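Local coordinates for protein glutathione s-transferase S2 (Nilaparvata lugens, PDB 5H5L) that probably conjugates glutathione to electrophilic substrates as a sigma-class transferase, and acts as a glutathione-requiring prostaglandin D synthase, at residues Glu16-Met21 against Pro52-Asp57; Thr45-Gln50 against Gln60-Thr65. One frame throughout, in Å; residues are numbered along the deposited sequence. Where two conformers were deposited one is given.

Contact 1. Residues Glu16-Met21 against Pro52-Asp57; sequences EPIRWM and PVLEVD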
loop_
_atom_site.group_PDB
_atom_site.type_symbol
_atom_site.label_atom_id
_atom_site.label_comp_id
_atom_site.label_asym_id
_atom_site.label_seq_id
_atom_site.Cartn_x
_atom_site.Cartn_y
_atom_site.Cartn_z
ATOM N N GLU B 16 2.760 -6.891 -14.278
ATOM C CA GLU B 16 2.609 -8.345 -14.365
ATOM C C GLU B 16 1.623 -8.910 -13.364
ATOM O O GLU B 16 0.834 -9.795 -13.745
ATOM C CB GLU B 16 3.984 -9.008 -14.184
ATOM C CG GLU B 16 4.083 -10.430 -14.742
ATOM C CD GLU B 16 3.974 -10.483 -16.263
ATOM O OE1 GLU B 16 4.101 -9.404 -16.889
ATOM O OE2 GLU B 16 3.759 -11.591 -16.823
ATOM N N PRO B 17 1.576 -8.454 -12.114
ATOM C CA PRO B 17 0.531 -8.954 -11.228
ATOM C C PRO B 17 -0.853 -8.763 -11.798
ATOM O O PRO B 17 -1.704 -9.648 -11.646
ATOM C CB PRO B 17 0.756 -8.162 -9.934
ATOM C CG PRO B 17 1.745 -7.174 -10.214
ATOM C CD PRO B 17 2.498 -7.542 -11.417
ATOM N N ILE B 18 -1.103 -7.653 -12.496
ATOM C CA ILE B 18 -2.431 -7.457 -13.063
ATOM C C ILE B 18 -2.644 -8.382 -14.258
ATOM O O ILE B 18 -3.708 -8.998 -14.408
ATOM C CB ILE B 18 -2.619 -5.977 -13.439
ATOM C CG1 ILE B 18 -2.526 -5.085 -12.191
ATOM C CG2 ILE B 18 -3.975 -5.773 -14.099
ATOM C CD1 ILE B 18 -2.286 -3.641 -12.475
ATOM N N ARG B 19 -1.626 -8.525 -15.112
ATOM C CA ARG B 19 -1.740 -9.473 -16.221
ATOM C C ARG B 19 -1.990 -10.890 -15.716
ATOM O O ARG B 19 -2.837 -11.617 -16.261
ATOM C CB ARG B 19 -0.475 -9.425 -17.087
ATOM C CG ARG B 19 -0.201 -8.085 -17.782
ATOM C CD ARG B 19 1.225 -8.017 -18.334
ATOM N NE ARG B 19 1.580 -6.739 -18.949
ATOM C CZ ARG B 19 2.730 -6.106 -18.767
ATOM N NH1 ARG B 19 3.665 -6.607 -17.965
ATOM N NH2 ARG B 19 2.949 -4.947 -19.372
ATOM N N TRP B 20 -1.262 -11.314 -14.674
ATOM C CA TRP B 20 -1.490 -12.655 -14.150
ATOM C C TRP B 20 -2.886 -12.795 -13.583
ATOM O O TRP B 20 -3.527 -13.830 -13.766
ATOM C CB TRP B 20 -0.470 -13.034 -13.063
ATOM C CG TRP B 20 0.927 -13.295 -13.569
ATOM C CD1 TRP B 20 1.445 -12.910 -14.764
ATOM C CD2 TRP B 20 1.985 -13.999 -12.883
ATOM N NE1 TRP B 20 2.758 -13.319 -14.869
ATOM C CE2 TRP B 20 3.107 -13.985 -13.725
ATOM C CE3 TRP B 20 2.089 -14.617 -11.635
ATOM C CZ2 TRP B 20 4.305 -14.560 -13.375
ATOM C CZ3 TRP B 20 3.290 -15.197 -11.287
ATOM C CH2 TRP B 20 4.373 -15.181 -12.162
ATOM N N MET B 21 -3.369 -11.786 -12.851
ATOM C CA MET B 21 -4.716 -11.880 -12.280
ATOM C C MET B 21 -5.776 -11.937 -13.377
ATOM O O MET B 21 -6.750 -12.697 -13.281
ATOM C CB MET B 21 -4.975 -10.698 -11.345
ATOM C CG MET B 21 -4.263 -10.785 -9.987
ATOM S SD MET B 21 -4.588 -12.302 -9.106
ATOM C CE MET B 21 -6.326 -12.254 -8.934
ATOM N N PRO B 52 1.189 1.004 -13.506
ATOM C CA PRO B 52 0.043 0.627 -14.336
ATOM C C PRO B 52 -1.232 1.410 -14.176
ATOM O O PRO B 52 -1.514 1.929 -13.097
ATOM C CB PRO B 52 -0.227 -0.814 -13.894
ATOM C CG PRO B 52 0.249 -0.852 -12.492
ATOM C CD PRO B 52 1.473 -0.017 -12.487
ATOM N N VAL B 53 -2.005 1.415 -15.259
ATOM C CA VAL B 53 -3.394 1.884 -15.303
ATOM C C VAL B 53 -4.229 0.769 -15.898
ATOM O O VAL B 53 -3.909 0.254 -16.973
ATOM C CB VAL B 53 -3.532 3.179 -16.134
ATOM C CG1 VAL B 53 -4.948 3.608 -16.241
ATOM C CG2 VAL B 53 -2.653 4.273 -15.539
ATOM N N LEU B 54 -5.299 0.395 -15.225
ATOM C CA LEU B 54 -6.248 -0.552 -15.779
ATOM C C LEU B 54 -7.539 0.203 -16.062
ATOM O O LEU B 54 -8.140 0.780 -15.143
ATOM C CB LEU B 54 -6.525 -1.710 -14.840
ATOM C CG LEU B 54 -7.499 -2.768 -15.391
ATOM C CD1 LEU B 54 -6.830 -3.571 -16.489
ATOM C CD2 LEU B 54 -7.957 -3.665 -14.290
ATOM N N GLU B 55 -7.959 0.195 -17.322
ATOM C CA GLU B 55 -9.254 0.742 -17.698
ATOM C C GLU B 55 -10.300 -0.356 -17.616
ATOM O O GLU B 55 -10.226 -1.356 -18.337
ATOM C CB GLU B 55 -9.163 1.368 -19.088
ATOM C CG GLU B 55 -10.354 2.243 -19.491
ATOM C CD GLU B 55 -10.263 2.683 -20.964
ATOM O OE1 GLU B 55 -9.539 3.646 -21.253
ATOM O OE2 GLU B 55 -10.836 1.991 -21.823
ATOM N N VAL B 56 -11.278 -0.168 -16.735
ATOM C CA VAL B 56 -12.379 -1.091 -16.521
ATOM C C VAL B 56 -13.660 -0.452 -17.051
ATOM O O VAL B 56 -14.081 0.602 -16.556
ATOM C CB VAL B 56 -12.530 -1.436 -15.040
ATOM C CG1 VAL B 56 -13.643 -2.396 -14.843
ATOM C CG2 VAL B 56 -11.190 -1.993 -14.486
ATOM N N ASP B 57 -14.297 -1.090 -18.048
ATOM C CA ASP B 57 -15.515 -0.524 -18.658
ATOM C C ASP B 57 -15.352 0.960 -18.933
ATOM O O ASP B 57 -16.259 1.750 -18.668
ATOM C CB ASP B 57 -16.723 -0.730 -17.757
ATOM C CG ASP B 57 -17.157 -2.143 -17.701
ATOM O OD1 ASP B 57 -16.887 -2.884 -18.686
ATOM O OD2 ASP B 57 -17.780 -2.511 -16.682
#
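I18 meets P52 and L54 where helix 15-25 lies against the sheet of the thioredoxin-like N-terminal domain, a worked example of how one branched residue can join a helix to a strand. The tighter half is at P52: the end methyl CD1 of I18 comes to 3.8 Å from CG of P52 and lies equally near its CB, so that the methyl meets the CB-CG edge of the pyrrolidine ring while the two side chains cross at a slant. With I18 CG1 opposite the carbonyl carbon (chi1 -62°), the ethyl arm runs to P52 and leaves CG2 to face the strand. There the packing is looser, CG2 lying 4.3 Å from CD1 of L54, and I67 of helix 64-75 touches both I18 and L54. P52, which follows a cis peptide bond, also touches the bound glutathione and Y8. The strand runs on from L54 to the exposed turn residue D57, leaving the helix behind. Beside this apolar patch the helix carries a polar network. R19 NH1 takes OE1 of E16 in a salt bridge, and its guanidinium also pairs with D31 and bonds the backbone O of F9 and F11. OE2 of E16 is shared by R197, W193 and the indole of W20, whose NE1 donates over 2.8 Å, meeting that oxygen on its anti side and 18° out of the carboxylate plane.

Contact 2. Residues Thr45-Gln50 against Gln60-Thr65; sequences TTPYGQ and QVCQST. With GSH (glutathione), chain E.
P47 packs over C62 at the middle of this contact, in which the loop before strand 53-56 leans on the last strand of the thioredoxin-like domain and both sides go on to hold glutathione. The proline turns its CB and CG to the sulfur, but a second conformer of C62 was deposited, and the exact place of SG, with its very short approach to the ring, is doubtful. Q60, extended beyond CG, reaches the same ring obliquely and brings its amide NE2 to 3.8 Å from P47 CG, at the exposed margin of the contact.

Beyond this packing the side chains turn to the tripeptide from different quarters. Q50 lies alongside its middle, CB 3.3 Å from glutathione O2, and its NE2 gives a nearly straight bond (166°) to the glycyl carboxylate oxygen O31. With an alanine here, O31 would probably lose this donor and a gap would open beside the peptide. Q63 bends at chi2 (-63°), which folds its amide back to the other end of the ligand, where OE1 accepts from the amino nitrogen N1 at 2.8 Å. Its NE2 is bound by D97 and T94 of the second subunit, fixing which amide end faces the ligand. Q63 is also the N-cap residue of helix 64-75, whose N-terminal end would be expected to favour the gamma-glutamyl carboxylate beside it. S64 grips that carboxylate with two good bonds, backbone N to O12 at 2.9 Å and OG to O11 at 2.7 Å, and a weak third from N to O11.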
loop_
_atom_site.group_PDB
_atom_site.type_symbol
_atom_site.label_atom_id
_atom_site.label_comp_id
_atom_site.label_asym_id
_atom_site.label_seq_id
_atom_site.Cartn_x
_atom_site.Cartn_y
_atom_site.Cartn_z
ATOM N N THR B 45 -0.763 11.641 -19.505
ATOM C CA THR B 45 -2.120 11.148 -19.758
ATOM C C THR B 45 -2.625 10.241 -18.636
ATOM O O THR B 45 -3.802 9.841 -18.645
ATOM C CB THR B 45 -2.139 10.369 -21.071
ATOM O OG1 THR B 45 -1.310 9.197 -20.925
ATOM C CG2 THR B 45 -1.586 11.232 -22.228
ATOM N N THR B 46 -1.787 9.922 -17.699
ATOM C CA THR B 46 -2.195 8.988 -16.658
ATOM C C THR B 46 -2.721 9.754 -15.448
ATOM O O THR B 46 -2.397 10.936 -15.271
ATOM C CB THR B 46 -1.027 8.103 -16.259
ATOM O OG1 THR B 46 0.024 8.886 -15.697
ATOM C CG2 THR B 46 -0.506 7.379 -17.474
ATOM N N PRO B 47 -3.574 9.124 -14.624
ATOM C CA PRO B 47 -4.228 9.874 -13.531
ATOM C C PRO B 47 -3.263 10.571 -12.604
ATOM O O PRO B 47 -3.513 11.707 -12.205
ATOM C CB PRO B 47 -5.016 8.789 -12.792
ATOM C CG PRO B 47 -5.286 7.769 -13.856
ATOM C CD PRO B 47 -4.035 7.722 -14.665
ATOM N N TYR B 48 -2.148 9.934 -12.276
ATOM C CA TYR B 48 -1.205 10.480 -11.312
ATOM C C TYR B 48 0.231 10.378 -11.816
ATOM O O TYR B 48 1.174 10.419 -11.012
ATOM C CB TYR B 48 -1.391 9.790 -9.949
ATOM C CG TYR B 48 -2.636 10.282 -9.227
ATOM C CD1 TYR B 48 -2.578 11.360 -8.339
ATOM C CD2 TYR B 48 -3.874 9.681 -9.436
ATOM C CE1 TYR B 48 -3.718 11.808 -7.691
ATOM C CE2 TYR B 48 -5.028 10.141 -8.753
ATOM C CZ TYR B 48 -4.935 11.217 -7.918
ATOM O OH TYR B 48 -6.062 11.678 -7.252
ATOM N N GLY B 49 0.417 10.248 -13.132
ATOM C CA GLY B 49 1.757 10.256 -13.691
ATOM C C GLY B 49 2.511 8.950 -13.590
ATOM O O GLY B 49 3.738 8.945 -13.717
ATOM N N GLN B 50 1.819 7.831 -13.373
ATOM C CA GLN B 50 2.500 6.555 -13.253
ATOM C C GLN B 50 1.640 5.479 -13.886
ATOM O O GLN B 50 0.450 5.662 -14.142
ATOM C CB GLN B 50 2.853 6.207 -11.773
ATOM C CG GLN B 50 3.906 7.172 -11.148
ATOM C CD GLN B 50 4.702 6.567 -9.993
ATOM O OE1 GLN B 50 4.140 5.979 -9.069
ATOM N NE2 GLN B 50 6.022 6.731 -10.037
ATOM N N GLN B 60 -10.518 4.609 -15.980
ATOM C CA GLN B 60 -9.123 4.426 -15.636
ATOM C C GLN B 60 -8.966 4.264 -14.122
ATOM O O GLN B 60 -9.415 5.114 -13.347
ATOM C CB GLN B 60 -8.318 5.635 -16.091
ATOM C CG GLN B 60 -8.087 5.817 -17.601
ATOM C CD GLN B 60 -6.975 6.843 -17.889
ATOM O OE1 GLN B 60 -6.082 6.598 -18.699
ATOM N NE2 GLN B 60 -7.011 7.978 -17.199
ATOM N N VAL B 61 -8.319 3.187 -13.705
ATOM C CA VAL B 61 -7.975 2.963 -12.302
ATOM C C VAL B 61 -6.487 2.670 -12.219
ATOM O O VAL B 61 -5.950 1.931 -13.046
ATOM C CB VAL B 61 -8.759 1.794 -11.691
ATOM C CG1 VAL B 61 -8.515 1.770 -10.174
ATOM C CG2 VAL B 61 -10.222 1.902 -12.017
ATOM N N CYS B 62 -5.815 3.253 -11.251
ATOM C CA CYS B 62 -4.425 2.898 -11.037
ATOM C C CYS B 62 -4.258 2.209 -9.688
ATOM O O CYS B 62 -5.248 1.862 -9.021
ATOM C CB CYS B 62 -3.502 4.102 -11.146
ATOM S SG CYS B 62 -4.220 5.623 -11.543
ATOM N N GLN B 63 -2.987 1.966 -9.341
ATOM C CA GLN B 63 -2.482 1.280 -8.154
ATOM C C GLN B 63 -2.534 -0.234 -8.268
ATOM O O GLN B 63 -3.597 -0.842 -8.135
ATOM C CB GLN B 63 -3.233 1.757 -6.904
ATOM C CG GLN B 63 -2.922 3.236 -6.668
ATOM C CD GLN B 63 -1.427 3.484 -6.387
ATOM O OE1 GLN B 63 -0.689 2.586 -5.971
ATOM N NE2 GLN B 63 -0.990 4.703 -6.625
ATOM N N SER B 64 -1.350 -0.834 -8.447
ATOM C CA SER B 64 -1.230 -2.263 -8.725
ATOM C C SER B 64 -1.829 -3.099 -7.603
ATOM O O SER B 64 -2.520 -4.090 -7.866
ATOM C CB SER B 64 0.239 -2.644 -8.932
ATOM O OG SER B 64 0.995 -2.438 -7.750
ATOM N N THR B 65 -1.585 -2.709 -6.350
ATOM C CA THR B 65 -2.115 -3.487 -5.230
ATOM C C THR B 65 -3.639 -3.407 -5.165
ATOM O O THR B 65 -4.308 -4.434 -4.999
ATOM C CB THR B 65 -1.505 -3.029 -3.902
ATOM O OG1 THR B 65 -0.072 -3.107 -3.955
ATOM C CG2 THR B 65 -1.940 -3.915 -2.761
HETATM N N1 GSH E . 2.071 2.572 -6.050
HETATM C CA1 GSH E . 2.062 2.481 -7.505
HETATM C C1 GSH E . 1.545 1.091 -7.912
HETATM O O11 GSH E . 1.732 0.101 -7.133
HETATM O O12 GSH E . 0.943 0.914 -9.015
HETATM C CB1 GSH E . 3.514 2.610 -8.039
HETATM C CG1 GSH E . 3.434 2.764 -9.549
HETATM C CD1 GSH E . 4.861 3.061 -10.113
HETATM O OE1 GSH E . 5.790 3.227 -9.397
HETATM N N2 GSH E . 5.025 3.130 -11.568
HETATM C CA2 GSH E . 6.355 3.382 -12.111
HETATM C C2 GSH E . 6.275 4.542 -13.086
HETATM O O2 GSH E . 5.239 4.825 -13.588
HETATM C CB2 GSH E . 6.772 2.146 -12.875
HETATM S SG2 GSH E . 6.795 0.711 -11.805
HETATM N N3 GSH E . 7.498 5.253 -13.424
HETATM C CA3 GSH E . 7.455 6.342 -14.395
HETATM C C3 GSH E . 7.493 7.681 -13.684
HETATM O O31 GSH E . 7.491 7.748 -12.434
HETATM O O32 GSH E . 7.530 8.705 -14.386
#

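Contacts 1 and 2 lie within the same N-terminal domain, their centres about 11 Å apart, and their segments alternate along the chain: 16-21, 45-50, 52-57, 60-65. Antiparallel strands 53-56 and 59-62, neighbours in the mixed four-stranded sheet, join them directly, L54 N lying 2.7 Å from V61 O in a probable hydrogen bond. V53 adds a second junction, its CG2 packing 3.8 Å from CD of P47. Contact 1 places helix 15-25 beside this sheet, whereas contact 2 joins the loop between helix 39-43 and strand 53-56 to the edge strand and the start of helix 64-75. The two therefore meet around the glutathione pocket, with P52 contributed by one and Q50, Q63 and S64 by the other.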